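Diaminopimelate decarboxylase (Methanocaldococcus jannaschii, PDB 1TWI) catalyses the pyridoxal-phosphate-dependent decarboxylation of meso-diaminopimelate to L-lysine, the last step of lysine biosynthesis, and works as a homodimer. Local coordinates at residues M327-P330 / E334-H337; P31-S36 / F382-Y387; K52-E57 / V282-L287. All blocks are in the same frame, centred on the assembly; numbering follows the deposited sequence.

Interaction 1 (M327-P330 / E334-H337); sequences MMRP and EAYH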
ATOM      1  N   MET A 327      -7.353  -3.762  -2.438  1.00 12.05           N
ATOM      2  CA  MET A 327      -6.545  -4.793  -3.084  1.00 13.52           C
ATOM      3  C   MET A 327      -5.555  -4.033  -3.959  1.00 13.98           C
ATOM      4  O   MET A 327      -5.905  -3.524  -5.027  1.00 14.42           O
ATOM      5  CB  MET A 327      -7.451  -5.670  -3.930  1.00 13.37           C
ATOM      6  CG  MET A 327      -6.898  -7.101  -4.109  1.00 14.56           C
ATOM      7  SD  MET A 327      -5.599  -7.247  -5.376  1.00 16.83           S
ATOM      8  CE  MET A 327      -6.633  -7.168  -6.968  1.00 13.97           C
ATOM      9  N   MET A 328      -4.322  -3.969  -3.481  1.00 13.22           N
ATOM     10  CA  MET A 328      -3.272  -3.173  -4.095  1.00 14.03           C
ATOM     11  C   MET A 328      -2.472  -3.778  -5.238  1.00 15.41           C
ATOM     12  O   MET A 328      -1.654  -3.053  -5.833  1.00 14.44           O
ATOM     13  CB  MET A 328      -2.261  -2.775  -3.013  1.00 14.48           C
ATOM     14  CG  MET A 328      -2.846  -1.865  -1.917  1.00 14.70           C
ATOM     15  SD  MET A 328      -2.882  -0.153  -2.568  1.00 17.46           S
ATOM     16  CE  MET A 328      -1.115   0.221  -2.259  1.00 16.71           C
ATOM     17  N   ARG A 329      -2.683  -5.053  -5.565  1.00 15.11           N
ATOM     18  CA  ARG A 329      -1.781  -5.667  -6.573  1.00 18.48           C
ATOM     19  C   ARG A 329      -1.730  -5.002  -7.941  1.00 17.51           C
ATOM     20  O   ARG A 329      -0.645  -4.731  -8.449  1.00 18.45           O
ATOM     21  CB  ARG A 329      -2.031  -7.179  -6.761  1.00 20.27           C
ATOM     22  CG  ARG A 329      -1.803  -8.062  -5.551  1.00 27.49           C
ATOM     23  CD  ARG A 329      -1.793  -9.544  -6.059  1.00 30.71           C
ATOM     24  NE  ARG A 329      -0.543  -9.851  -6.734  1.00 32.30           N
ATOM     25  CZ  ARG A 329      -0.393 -10.306  -7.980  1.00 31.93           C
ATOM     26  NH1 ARG A 329      -1.401 -10.544  -8.801  1.00 34.85           N
ATOM     27  NH2 ARG A 329       0.837 -10.545  -8.402  1.00 34.96           N
ATOM     28  N   PRO A 330      -2.889  -4.756  -8.566  1.00 18.86           N
ATOM     29  CA  PRO A 330      -2.809  -4.101  -9.886  1.00 18.98           C
ATOM     30  C   PRO A 330      -2.188  -2.698  -9.836  1.00 21.92           C
ATOM     31  O   PRO A 330      -1.307  -2.379 -10.658  1.00 21.48           O
ATOM     32  CB  PRO A 330      -4.264  -4.058 -10.365  1.00 20.24           C
ATOM     33  CG  PRO A 330      -4.915  -5.284  -9.655  1.00 18.32           C
ATOM     34  CD  PRO A 330      -4.277  -5.154  -8.243  1.00 18.62           C
ATOM     35  N   GLU A 334       1.047  -3.535 -11.497  1.00 22.68           N
ATOM     36  CA  GLU A 334       0.375  -3.633 -12.787  1.00 24.84           C
ATOM     37  C   GLU A 334       0.110  -5.109 -13.032  1.00 23.75           C
ATOM     38  O   GLU A 334       0.116  -5.596 -14.155  1.00 23.28           O
ATOM     39  CB  GLU A 334       1.212  -3.039 -13.923  1.00 29.04           C
ATOM     40  CG  GLU A 334       0.438  -1.905 -14.591  1.00 35.31           C
ATOM     41  CD  GLU A 334       1.227  -1.193 -15.676  1.00 39.37           C
ATOM     42  OE1 GLU A 334       1.202  -1.674 -16.845  1.00 41.91           O
ATOM     43  OE2 GLU A 334       1.885  -0.160 -15.346  1.00 41.40           O
ATOM     44  N   ALA A 335      -0.150  -5.815 -11.947  1.00 22.00           N
ATOM     45  CA  ALA A 335      -0.374  -7.242 -12.008  1.00 21.19           C
ATOM     46  C   ALA A 335      -1.750  -7.648 -12.563  1.00 18.91           C
ATOM     47  O   ALA A 335      -2.803  -7.003 -12.283  1.00 18.66           O
ATOM     48  CB  ALA A 335      -0.161  -7.822 -10.607  1.00 20.38           C
ATOM     49  N   TYR A 336      -1.740  -8.741 -13.324  1.00 16.36           N
ATOM     50  CA  TYR A 336      -2.958  -9.266 -13.905  1.00 15.89           C
ATOM     51  C   TYR A 336      -3.818 -10.178 -12.990  1.00 14.19           C
ATOM     52  O   TYR A 336      -3.315 -11.142 -12.388  1.00 12.63           O
ATOM     53  CB  TYR A 336      -2.613 -10.046 -15.211  1.00 17.26           C
ATOM     54  CG  TYR A 336      -3.837 -10.516 -15.982  1.00 20.34           C
ATOM     55  CD1 TYR A 336      -4.514 -11.690 -15.632  1.00 22.05           C
ATOM     56  CD2 TYR A 336      -4.356  -9.744 -17.034  1.00 22.34           C
ATOM     57  CE1 TYR A 336      -5.708 -12.075 -16.322  1.00 24.27           C
ATOM     58  CE2 TYR A 336      -5.513 -10.112 -17.713  1.00 24.31           C
ATOM     59  CZ  TYR A 336      -6.185 -11.269 -17.353  1.00 25.67           C
ATOM     60  OH  TYR A 336      -7.350 -11.596 -18.032  1.00 30.40           O
ATOM     61  N   HIS A 337      -5.119  -9.855 -12.903  1.00 13.47           N
ATOM     62  CA  HIS A 337      -6.108 -10.684 -12.220  1.00 13.27           C
ATOM     63  C   HIS A 337      -7.271 -10.857 -13.211  1.00 13.95           C
ATOM     64  O   HIS A 337      -7.626  -9.922 -13.885  1.00 13.41           O
ATOM     65  CB  HIS A 337      -6.694 -10.055 -10.949  1.00 13.88           C
ATOM     66  CG  HIS A 337      -5.712  -9.958  -9.823  1.00 13.84           C
ATOM     67  ND1 HIS A 337      -5.718 -10.822  -8.742  1.00 13.67           N
ATOM     68  CD2 HIS A 337      -4.683  -9.102  -9.623  1.00 12.89           C
ATOM     69  CE1 HIS A 337      -4.729 -10.494  -7.923  1.00 14.32           C
ATOM     70  NE2 HIS A 337      -4.084  -9.455  -8.437  1.00 15.60           N
TER

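Interaction 2 (P31-S36 / F382-Y387); sequences PLYVMS and FDVGAY. With PLP (pyridoxal-5'-phosphate), chain E.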
ATOM      1  N   PRO A  31     -17.466  -3.120  -1.233  1.00 12.13           N
ATOM      2  CA  PRO A  31     -16.687  -4.231  -1.790  1.00 11.46           C
ATOM      3  C   PRO A  31     -16.611  -5.374  -0.808  1.00 12.63           C
ATOM      4  O   PRO A  31     -16.678  -5.161   0.392  1.00 11.73           O
ATOM      5  CB  PRO A  31     -15.323  -3.598  -2.074  1.00 12.65           C
ATOM      6  CG  PRO A  31     -15.181  -2.616  -0.956  1.00 13.32           C
ATOM      7  CD  PRO A  31     -16.585  -1.998  -0.841  1.00 11.49           C
ATOM      8  N   LEU A  32     -16.470  -6.607  -1.291  1.00 11.01           N
ATOM      9  CA  LEU A  32     -16.440  -7.760  -0.379  1.00 10.46           C
ATOM     10  C   LEU A  32     -15.414  -8.840  -0.779  1.00 11.42           C
ATOM     11  O   LEU A  32     -15.421  -9.282  -1.920  1.00 10.45           O
ATOM     12  CB  LEU A  32     -17.837  -8.448  -0.388  1.00 11.12           C
ATOM     13  CG  LEU A  32     -18.109  -9.647   0.519  1.00 11.83           C
ATOM     14  CD1 LEU A  32     -18.234  -9.101   1.937  1.00 11.66           C
ATOM     15  CD2 LEU A  32     -19.439 -10.356   0.164  1.00  9.84           C
ATOM     16  N   TYR A  33     -14.594  -9.297   0.159  1.00 11.79           N
ATOM     17  CA  TYR A  33     -13.675 -10.410  -0.106  1.00 10.67           C
ATOM     18  C   TYR A  33     -14.443 -11.675   0.251  1.00 11.79           C
ATOM     19  O   TYR A  33     -15.131 -11.726   1.304  1.00 13.57           O
ATOM     20  CB  TYR A  33     -12.454 -10.367   0.819  1.00 10.21           C
ATOM     21  CG  TYR A  33     -11.289  -9.554   0.274  1.00 12.54           C
ATOM     22  CD1 TYR A  33     -10.371 -10.128  -0.609  1.00 13.52           C
ATOM     23  CD2 TYR A  33     -11.085  -8.239   0.654  1.00 13.26           C
ATOM     24  CE1 TYR A  33      -9.282  -9.422  -1.083  1.00 12.87           C
ATOM     25  CE2 TYR A  33      -9.971  -7.496   0.159  1.00 11.59           C
ATOM     26  CZ  TYR A  33      -9.086  -8.120  -0.710  1.00 12.83           C
ATOM     27  OH  TYR A  33      -7.966  -7.484  -1.219  1.00 11.30           O
ATOM     28  N   VAL A  34     -14.353 -12.699  -0.596  1.00 10.32           N
ATOM     29  CA  VAL A  34     -14.999 -13.984  -0.277  1.00  9.70           C
ATOM     30  C   VAL A  34     -13.813 -14.996  -0.290  1.00  9.80           C
ATOM     31  O   VAL A  34     -13.076 -15.127  -1.294  1.00 11.24           O
ATOM     32  CB  VAL A  34     -16.048 -14.378  -1.366  1.00  9.87           C
ATOM     33  CG1 VAL A  34     -16.720 -15.780  -1.040  1.00  9.81           C
ATOM     34  CG2 VAL A  34     -17.139 -13.270  -1.447  1.00  8.37           C
ATOM     35  N   MET A  35     -13.648 -15.732   0.789  1.00  9.88           N
ATOM     36  CA  MET A  35     -12.579 -16.699   0.868  1.00  9.57           C
ATOM     37  C   MET A  35     -13.233 -18.050   0.877  1.00  8.70           C
ATOM     38  O   MET A  35     -14.103 -18.287   1.726  1.00  8.80           O
ATOM     39  CB  MET A  35     -11.782 -16.513   2.178  1.00 12.03           C
ATOM     40  CG  MET A  35     -10.941 -15.201   2.173  1.00 13.63           C
ATOM     41  SD  MET A  35      -9.598 -15.213   0.876  1.00 14.16           S
ATOM     42  CE  MET A  35      -8.488 -16.384   1.517  1.00 12.33           C
ATOM     43  N   SER A  36     -12.809 -18.944  -0.024  1.00  8.93           N
ATOM     44  CA  SER A  36     -13.385 -20.318  -0.093  1.00  9.88           C
ATOM     45  C   SER A  36     -12.609 -21.249   0.845  1.00 11.96           C
ATOM     46  O   SER A  36     -11.398 -21.526   0.647  1.00 11.15           O
ATOM     47  CB  SER A  36     -13.295 -20.884  -1.533  1.00  9.43           C
ATOM     48  OG  SER A  36     -13.612 -22.276  -1.526  1.00 11.01           O
ATOM     49  N   PHE A 382     -10.716 -12.221  -9.521  1.00 10.96           N
ATOM     50  CA  PHE A 382     -10.165 -13.491  -9.049  1.00 10.64           C
ATOM     51  C   PHE A 382      -8.793 -13.462  -8.400  1.00 10.30           C
ATOM     52  O   PHE A 382      -7.990 -12.585  -8.657  1.00 11.64           O
ATOM     53  CB  PHE A 382     -10.000 -14.478 -10.213  1.00 11.04           C
ATOM     54  CG  PHE A 382     -11.283 -15.154 -10.655  1.00 13.84           C
ATOM     55  CD1 PHE A 382     -12.494 -14.442 -10.678  1.00 12.62           C
ATOM     56  CD2 PHE A 382     -11.257 -16.463 -11.112  1.00 13.05           C
ATOM     57  CE1 PHE A 382     -13.659 -15.047 -11.174  1.00 14.13           C
ATOM     58  CE2 PHE A 382     -12.421 -17.102 -11.621  1.00 11.62           C
ATOM     59  CZ  PHE A 382     -13.614 -16.382 -11.648  1.00 13.71           C
ATOM     60  N   ASP A 383      -8.557 -14.478  -7.574  1.00 10.31           N
ATOM     61  CA  ASP A 383      -7.243 -14.777  -7.041  1.00  9.17           C
ATOM     62  C   ASP A 383      -6.670 -13.645  -6.179  1.00 10.57           C
ATOM     63  O   ASP A 383      -5.544 -13.206  -6.371  1.00 10.20           O
ATOM     64  CB  ASP A 383      -6.340 -15.074  -8.246  1.00 10.04           C
ATOM     65  CG  ASP A 383      -6.867 -16.241  -9.091  1.00 13.38           C
ATOM     66  OD1 ASP A 383      -7.252 -17.270  -8.481  1.00 12.38           O
ATOM     67  OD2 ASP A 383      -6.911 -16.152 -10.344  1.00 13.23           O
ATOM     68  N   VAL A 384      -7.463 -13.197  -5.227  1.00  9.61           N
ATOM     69  CA  VAL A 384      -7.019 -12.123  -4.349  1.00  8.32           C
ATOM     70  C   VAL A 384      -6.857 -12.631  -2.914  1.00  9.68           C
ATOM     71  O   VAL A 384      -6.859 -11.832  -1.958  1.00 10.90           O
ATOM     72  CB  VAL A 384      -8.046 -11.012  -4.352  1.00  8.72           C
ATOM     73  CG1 VAL A 384      -8.051 -10.249  -5.707  1.00  9.41           C
ATOM     74  CG2 VAL A 384      -9.483 -11.629  -4.037  1.00  6.85           C
ATOM     75  N   GLY A 385      -6.786 -13.955  -2.726  1.00 10.42           N
ATOM     76  CA  GLY A 385      -6.618 -14.465  -1.353  1.00 10.13           C
ATOM     77  C   GLY A 385      -5.266 -14.178  -0.683  1.00  9.16           C
ATOM     78  O   GLY A 385      -5.137 -14.260   0.536  1.00  9.91           O
ATOM     79  N   ALA A 386      -4.264 -13.846  -1.489  1.00 10.62           N
ATOM     80  CA  ALA A 386      -2.895 -13.575  -1.011  1.00 10.19           C
ATOM     81  C   ALA A 386      -2.479 -12.153  -1.399  1.00  9.59           C
ATOM     82  O   ALA A 386      -2.701 -11.748  -2.526  1.00 10.52           O
ATOM     83  CB  ALA A 386      -1.896 -14.600  -1.653  1.00  8.27           C
ATOM     84  N   TYR A 387      -1.884 -11.416  -0.472  1.00  9.47           N
ATOM     85  CA  TYR A 387      -1.428 -10.035  -0.680  1.00 11.44           C
ATOM     86  C   TYR A 387      -2.612  -9.244  -1.161  1.00 12.54           C
ATOM     87  O   TYR A 387      -2.504  -8.440  -2.070  1.00 12.57           O
ATOM     88  CB  TYR A 387      -0.304 -10.001  -1.703  1.00 11.98           C
ATOM     89  CG  TYR A 387       0.786 -10.998  -1.298  1.00 11.58           C
ATOM     90  CD1 TYR A 387       1.586 -10.760  -0.195  1.00 11.22           C
ATOM     91  CD2 TYR A 387       0.924 -12.205  -1.964  1.00 11.79           C
ATOM     92  CE1 TYR A 387       2.532 -11.734   0.255  1.00  9.68           C
ATOM     93  CE2 TYR A 387       1.839 -13.186  -1.560  1.00 11.70           C
ATOM     94  CZ  TYR A 387       2.647 -12.950  -0.441  1.00 12.06           C
ATOM     95  OH  TYR A 387       3.545 -13.916  -0.038  1.00 12.86           O
TER
HETATM   96  N1  PLP E1501       9.229 -17.295   2.853  1.00 11.88           N
HETATM   97  C2  PLP E1501       9.806 -16.038   2.880  1.00 13.84           C
HETATM   98  C2A PLP E1501      11.141 -15.908   3.652  1.00  9.82           C
HETATM   99  C3  PLP E1501       9.129 -15.002   2.242  1.00 13.40           C
HETATM  100  O3  PLP E1501       9.723 -13.782   2.289  1.00 14.70           O
HETATM  101  C4  PLP E1501       7.953 -15.169   1.559  1.00 12.19           C
HETATM  102  C4A PLP E1501       7.279 -13.932   0.873  1.00 15.34           C
HETATM  103  O4A PLP E1501       7.691 -12.862   1.194  1.00 31.71           O
HETATM  104  C5  PLP E1501       7.357 -16.450   1.522  1.00 11.70           C
HETATM  105  C6  PLP E1501       8.032 -17.475   2.166  1.00 10.63           C
HETATM  106  C5A PLP E1501       6.064 -16.831   0.815  1.00 11.40           C
HETATM  107  O4P PLP E1501       6.115 -16.546  -0.607  1.00 14.22           O
HETATM  108  P   PLP E1501       4.939 -16.976  -1.579  1.00 12.13           P
HETATM  109  O1P PLP E1501       5.384 -16.478  -2.893  1.00 12.88           O
HETATM  110  O2P PLP E1501       3.722 -16.249  -1.080  1.00 12.61           O
HETATM  111  O3P PLP E1501       4.812 -18.431  -1.535  1.00 13.65           O

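Interaction 3 (K52-E57 / V282-L287); sequences KRWEEE and VEMPNL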
ATOM      1  N   LYS A  52       4.241 -36.054   0.720  1.00 20.33           N
ATOM      2  CA  LYS A  52       4.293 -37.099   1.749  1.00 19.26           C
ATOM      3  C   LYS A  52       5.377 -38.131   1.441  1.00 18.23           C
ATOM      4  O   LYS A  52       5.829 -38.859   2.309  1.00 16.58           O
ATOM      5  CB  LYS A  52       2.931 -37.797   1.881  1.00 23.23           C
ATOM      6  CG  LYS A  52       2.497 -38.509   0.623  1.00 26.48           C
ATOM      7  CD  LYS A  52       1.187 -39.231   0.916  1.00 30.95           C
ATOM      8  CE  LYS A  52       0.446 -39.646  -0.331  1.00 33.36           C
ATOM      9  NZ  LYS A  52      -1.004 -39.923   0.065  1.00 34.38           N
ATOM     10  N   ARG A  53       5.762 -38.214   0.188  1.00 17.25           N
ATOM     11  CA  ARG A  53       6.834 -39.094  -0.183  1.00 17.97           C
ATOM     12  C   ARG A  53       8.109 -38.800   0.675  1.00 17.34           C
ATOM     13  O   ARG A  53       8.899 -39.704   0.989  1.00 17.56           O
ATOM     14  CB  ARG A  53       7.154 -38.869  -1.666  1.00 20.19           C
ATOM     15  CG  ARG A  53       8.362 -39.592  -2.138  1.00 21.04           C
ATOM     16  CD  ARG A  53       8.602 -39.383  -3.617  1.00 24.85           C
ATOM     17  NE  ARG A  53       9.884 -39.974  -4.003  1.00 24.97           N
ATOM     18  CZ  ARG A  53      10.612 -39.513  -5.007  1.00 27.10           C
ATOM     19  NH1 ARG A  53      10.170 -38.476  -5.709  1.00 28.41           N
ATOM     20  NH2 ARG A  53      11.785 -40.050  -5.283  1.00 26.43           N
ATOM     21  N   TRP A  54       8.347 -37.533   1.012  1.00 15.92           N
ATOM     22  CA  TRP A  54       9.542 -37.210   1.816  1.00 15.99           C
ATOM     23  C   TRP A  54       9.562 -38.021   3.109  1.00 17.43           C
ATOM     24  O   TRP A  54      10.549 -38.704   3.427  1.00 18.21           O
ATOM     25  CB  TRP A  54       9.599 -35.704   2.184  1.00 14.11           C
ATOM     26  CG  TRP A  54      10.899 -35.397   2.856  1.00 13.00           C
ATOM     27  CD1 TRP A  54      11.115 -35.010   4.173  1.00 14.45           C
ATOM     28  CD2 TRP A  54      12.170 -35.433   2.238  1.00 13.66           C
ATOM     29  NE1 TRP A  54      12.477 -34.793   4.382  1.00 13.59           N
ATOM     30  CE2 TRP A  54      13.128 -35.048   3.198  1.00 12.76           C
ATOM     31  CE3 TRP A  54      12.603 -35.755   0.930  1.00 14.24           C
ATOM     32  CZ2 TRP A  54      14.497 -34.977   2.899  1.00 14.71           C
ATOM     33  CZ3 TRP A  54      13.957 -35.686   0.642  1.00 12.45           C
ATOM     34  CH2 TRP A  54      14.887 -35.300   1.611  1.00 14.26           C
ATOM     35  N   GLU A  55       8.473 -37.953   3.867  1.00 19.43           N
ATOM     36  CA  GLU A  55       8.378 -38.693   5.145  1.00 21.12           C
ATOM     37  C   GLU A  55       8.403 -40.190   4.892  1.00 20.18           C
ATOM     38  O   GLU A  55       9.006 -40.925   5.649  1.00 20.51           O
ATOM     39  CB  GLU A  55       7.070 -38.345   5.914  1.00 24.00           C
ATOM     40  CG  GLU A  55       6.541 -39.450   6.944  1.00 33.56           C
ATOM     41  CD  GLU A  55       5.066 -40.040   6.673  1.00 37.72           C
ATOM     42  OE1 GLU A  55       4.908 -41.285   6.448  1.00 38.64           O
ATOM     43  OE2 GLU A  55       4.063 -39.276   6.697  1.00 39.05           O
ATOM     44  N   GLU A  56       7.740 -40.630   3.826  1.00 19.99           N
ATOM     45  CA  GLU A  56       7.679 -42.053   3.495  1.00 20.72           C
ATOM     46  C   GLU A  56       9.038 -42.642   3.224  1.00 20.46           C
ATOM     47  O   GLU A  56       9.355 -43.746   3.665  1.00 19.52           O
ATOM     48  CB  GLU A  56       6.817 -42.279   2.245  1.00 22.13           C
ATOM     49  CG  GLU A  56       5.349 -41.961   2.457  1.00 25.48           C
ATOM     50  CD  GLU A  56       4.537 -41.981   1.183  1.00 26.99           C
ATOM     51  OE1 GLU A  56       5.128 -42.064   0.067  1.00 27.86           O
ATOM     52  OE2 GLU A  56       3.287 -41.895   1.313  1.00 29.38           O
ATOM     53  N   GLU A  57       9.848 -41.917   2.473  1.00 20.01           N
ATOM     54  CA  GLU A  57      11.150 -42.451   2.119  1.00 21.12           C
ATOM     55  C   GLU A  57      12.322 -42.181   3.034  1.00 20.60           C
ATOM     56  O   GLU A  57      13.268 -42.956   3.016  1.00 19.03           O
ATOM     57  CB  GLU A  57      11.514 -41.999   0.706  1.00 25.15           C
ATOM     58  CG  GLU A  57      11.038 -43.000  -0.396  1.00 31.69           C
ATOM     59  CD  GLU A  57      11.355 -42.490  -1.780  1.00 35.98           C
ATOM     60  OE1 GLU A  57      12.515 -42.063  -1.969  1.00 38.39           O
ATOM     61  OE2 GLU A  57      10.463 -42.502  -2.681  1.00 39.56           O
ATOM     62  N   VAL A 282      25.228 -36.857   3.307  1.00 17.71           N
ATOM     63  CA  VAL A 282      24.696 -36.292   4.536  1.00 17.42           C
ATOM     64  C   VAL A 282      23.399 -36.995   4.877  1.00 17.42           C
ATOM     65  O   VAL A 282      22.751 -37.603   4.008  1.00 17.85           O
ATOM     66  CB  VAL A 282      24.402 -34.745   4.414  1.00 16.89           C
ATOM     67  CG1 VAL A 282      25.654 -34.012   3.985  1.00 13.92           C
ATOM     68  CG2 VAL A 282      23.205 -34.480   3.439  1.00 14.99           C
ATOM     69  N   GLU A 283      23.021 -36.968   6.145  1.00 18.48           N
ATOM     70  CA  GLU A 283      21.748 -37.569   6.504  1.00 18.74           C
ATOM     71  C   GLU A 283      20.622 -36.711   5.976  1.00 18.39           C
ATOM     72  O   GLU A 283      20.697 -35.495   6.005  1.00 18.84           O
ATOM     73  CB  GLU A 283      21.660 -37.707   8.013  1.00 23.09           C
ATOM     74  CG  GLU A 283      22.797 -38.582   8.538  1.00 30.61           C
ATOM     75  CD  GLU A 283      22.741 -38.747  10.039  1.00 35.29           C
ATOM     76  OE1 GLU A 283      23.824 -38.961  10.656  1.00 37.94           O
ATOM     77  OE2 GLU A 283      21.604 -38.654  10.584  1.00 37.71           O
ATOM     78  N   MET A 284      19.568 -37.333   5.468  1.00 16.56           N
ATOM     79  CA  MET A 284      18.467 -36.555   4.970  1.00 15.59           C
ATOM     80  C   MET A 284      17.800 -35.816   6.119  1.00 14.78           C
ATOM     81  O   MET A 284      17.531 -36.387   7.165  1.00 14.89           O
ATOM     82  CB  MET A 284      17.468 -37.424   4.217  1.00 14.88           C
ATOM     83  CG  MET A 284      18.079 -37.968   2.916  1.00 11.34           C
ATOM     84  SD  MET A 284      18.348 -36.753   1.618  1.00 16.68           S
ATOM     85  CE  MET A 284      20.009 -36.215   1.978  1.00 15.21           C
ATOM     86  N   PRO A 285      17.507 -34.515   5.909  1.00 14.60           N
ATOM     87  CA  PRO A 285      16.880 -33.701   6.969  1.00 13.37           C
ATOM     88  C   PRO A 285      15.342 -33.645   6.956  1.00 13.98           C
ATOM     89  O   PRO A 285      14.687 -34.206   6.053  1.00 11.91           O
ATOM     90  CB  PRO A 285      17.461 -32.313   6.703  1.00 12.38           C
ATOM     91  CG  PRO A 285      17.407 -32.267   5.118  1.00 14.05           C
ATOM     92  CD  PRO A 285      17.923 -33.696   4.742  1.00 11.96           C
ATOM     93  N   ASN A 286      14.772 -32.995   7.978  1.00 12.04           N
ATOM     94  CA  ASN A 286      13.334 -32.715   7.907  1.00 14.47           C
ATOM     95  C   ASN A 286      13.253 -31.675   6.802  1.00 12.82           C
ATOM     96  O   ASN A 286      14.187 -30.910   6.614  1.00 13.28           O
ATOM     97  CB  ASN A 286      12.832 -32.112   9.205  1.00 13.84           C
ATOM     98  CG  ASN A 286      13.065 -33.024  10.354  1.00 15.50           C
ATOM     99  OD1 ASN A 286      12.568 -34.166  10.354  1.00 16.52           O
ATOM    100  ND2 ASN A 286      13.840 -32.564  11.335  1.00 14.30           N
ATOM    101  N   LEU A 287      12.143 -31.642   6.067  1.00 12.20           N
ATOM    102  CA  LEU A 287      12.010 -30.706   4.979  1.00 12.08           C
ATOM    103  C   LEU A 287      10.895 -29.707   5.298  1.00 12.89           C
ATOM    104  O   LEU A 287       9.810 -30.116   5.725  1.00 14.26           O
ATOM    105  CB  LEU A 287      11.644 -31.477   3.659  1.00 11.99           C
ATOM    106  CG  LEU A 287      11.237 -30.627   2.434  1.00 11.99           C
ATOM    107  CD1 LEU A 287      12.364 -29.673   2.054  1.00 11.82           C
ATOM    108  CD2 LEU A 287      10.882 -31.525   1.188  1.00 13.58           C
TER

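Interaction 1 (M327-P330 / E334-H337)
Arg329 runs past the His337 ring and ends against Ala335. Its CB already lies 3.5 Å from His337 NE2. CG stands slightly further from the same nitrogen. CD then meets the ring edge-on, in the ring plane, at 3.3 Å from NE2. The chain bends about CG-CD (chi3 76°), which swings NE and the guanidinium round toward Ala335. NE itself stays near His337 NE2. Beyond it CZ reaches Ala335 CB at 3.6 Å, and this methyl sits over one face of the guanidinium, offset toward its rim. NH1 comes to 2.9 Å from His337 NE2, with the guanidinium and imidazole planes 68° apart. NH2 ends beside the Ala335 methyl. Tyr255 makes a cation-pi contact with the arginine and meets the His337 ring edge-to-face.

One face of His337 is taken by Met327. The methyl CE stands over the ring centre, 3.8 Å from the centroid, in a CH-pi contact. The bent Met327 chain also brings SD near Arg329 N, which gives SD a weak capping bond in the turn that leads into the short helix. Pro330 CG packs on His337 CD2 at 3.8 Å. At the other end of the helix, Glu334 N gives a weak, bent bond to Pro330 O (2.8 Å, 127° at the hydrogen), and Glu334 leaves helical geometry with positive phi.

Arg329 lines the pocket of the bound lysine and is inferred to bind substrate. His337 is placed to guide it as a second-shell residue. The carbonyl of Phe382 accepts from His337 ND1, which fixes the ring rotation. With that nitrogen protonated and a guanidinium so near NE2, a second proton on the ring would probably be disfavoured.

Interaction 2 (P31-S36 / F382-Y387)
Tyr387 OH gives a 2.6 Å hydrogen bond to O2P of the pyridoxal-5'-phosphate. The oxygen lies in the plane of the tyrosine ring, at its edge. Ser213 OG and the backbone N atoms of Gly250, Gly292 and Arg293 also bond to the cofactor, so the tyrosine is one of several groups that grip it. Tyr395 of the second subunit packs on Tyr387, which places this end of the loop at the dimer interface.

The same loop rests on strand 32-36 through Val384 and Gly385. Tyr33 meets Val384 at the ring edge: CE1 is 3.5 Å from Val384 O, which lies near the ring plane, and 3.7 Å from Val384 CG2. The two side chains cross obliquely. Tyr33 OH bonds to Asp326 O, and this tethers the far end of the ring. Two residues further along the strand, Met35 reaches Gly385 with the end of its side chain. Its CG is anti to the carbonyl carbon (chi1 -70°), and two further bends fold the chain back toward the loop. SD thus stands 3.8 Å from Gly385 CA, and CE 3.9 Å from the same CA. No hydrogen bond crosses between the two segments. The joint is largely apolar, and all four touching residues are buried. Polar atoms of the loop find partners outside the two segments: Gly385 O accepts from Asn71 ND2, and the Asp383 carboxylate forms a salt bridge with Lys257 NZ through OD2.

Strand 32-36 lies in the beta domain, antiparallel to strand 300-311 and parallel to strand 402-407. The loop after strand 378-382 leaves that sheet and carries a tyrosine to the phosphate. A TIM-barrel domain that binds the cofactor, completed by residues of a beta domain, is the hallmark of fold-type III pyridoxal-phosphate enzymes such as alanine racemase and this decarboxylase class.

Interaction 3 (K52-E57 / V282-L287)
The outer layer of the TIM barrel is joined here to one of its strands, with Trp54 of helix 37-58 set against the start of strand 286-289. The indole meets three residues in three different ways. Its NE1 gives a hydrogen bond to Pro285 O at 2.8 Å, with an N-H...O angle of 141°. The oxygen lies in the indole plane, and the donor lies in the carbonyl plane, with a C=O...N angle of 158°. This bond serves the one polar atom of a buried ring and fixes how the ring is turned.

Leu287 comes over a face of the indole. Its CB stands 3.7 Å from the centroid of the five-membered ring, a CH-pi contact. The nearest ring atom is NE1, 3.5 Å from Leu287 CB, so the methylene lies toward the rim and not above the middle of the indole. Met284 reaches the far end of the six-membered ring, where its SD is 3.8 Å from Trp54 CH2. This is an oblique Met-aromatic contact. Pro285 adds CD beside Trp54 CZ2 at 4.1 Å. Trp54 holds CG opposite its backbone N (chi1 -173°), and this sends the indole from the helix toward the strand.

One helical turn of the 52-57 segment is also tied on its surface by a salt bridge, Arg53 NE to Glu57 OE2, at 2.9 Å.

Around the contact, Met275 of helix 264-276 packs on both Trp54 and Pro285. Met229 of helix 219-237 touches Met284. Strand 286-289 runs between strands 62-67 and 244-246, parallel to both, and Leu287 bonds through its backbone to Glu61 and Ile63. Helix 37-58 thus packs beside helix 264-276 on the outside of the parallel barrel.

How the interactions relate
Interactions 1 and 2 are neighbours, with centres about 12 Å apart. They touch directly: Arg329 CG packs against Tyr387 O, and Met327 CG on Tyr33 OH. Both flank the active site: Arg329 lines the lysine pocket, and Tyr387 the cofactor and lysine pockets. Interaction 3 lies on the opposite side of the chain's centre, in the barrel, with its centre about 37 Å from that of interaction 1 and about 34 Å from that of interaction 2. Interaction 2 closes a long loop that encloses the other two, interaction 3 first and then interaction 1. Strand 32-36 runs straight on into helix 37-58, so the chain passes from the beta domain to the barrel and later returns.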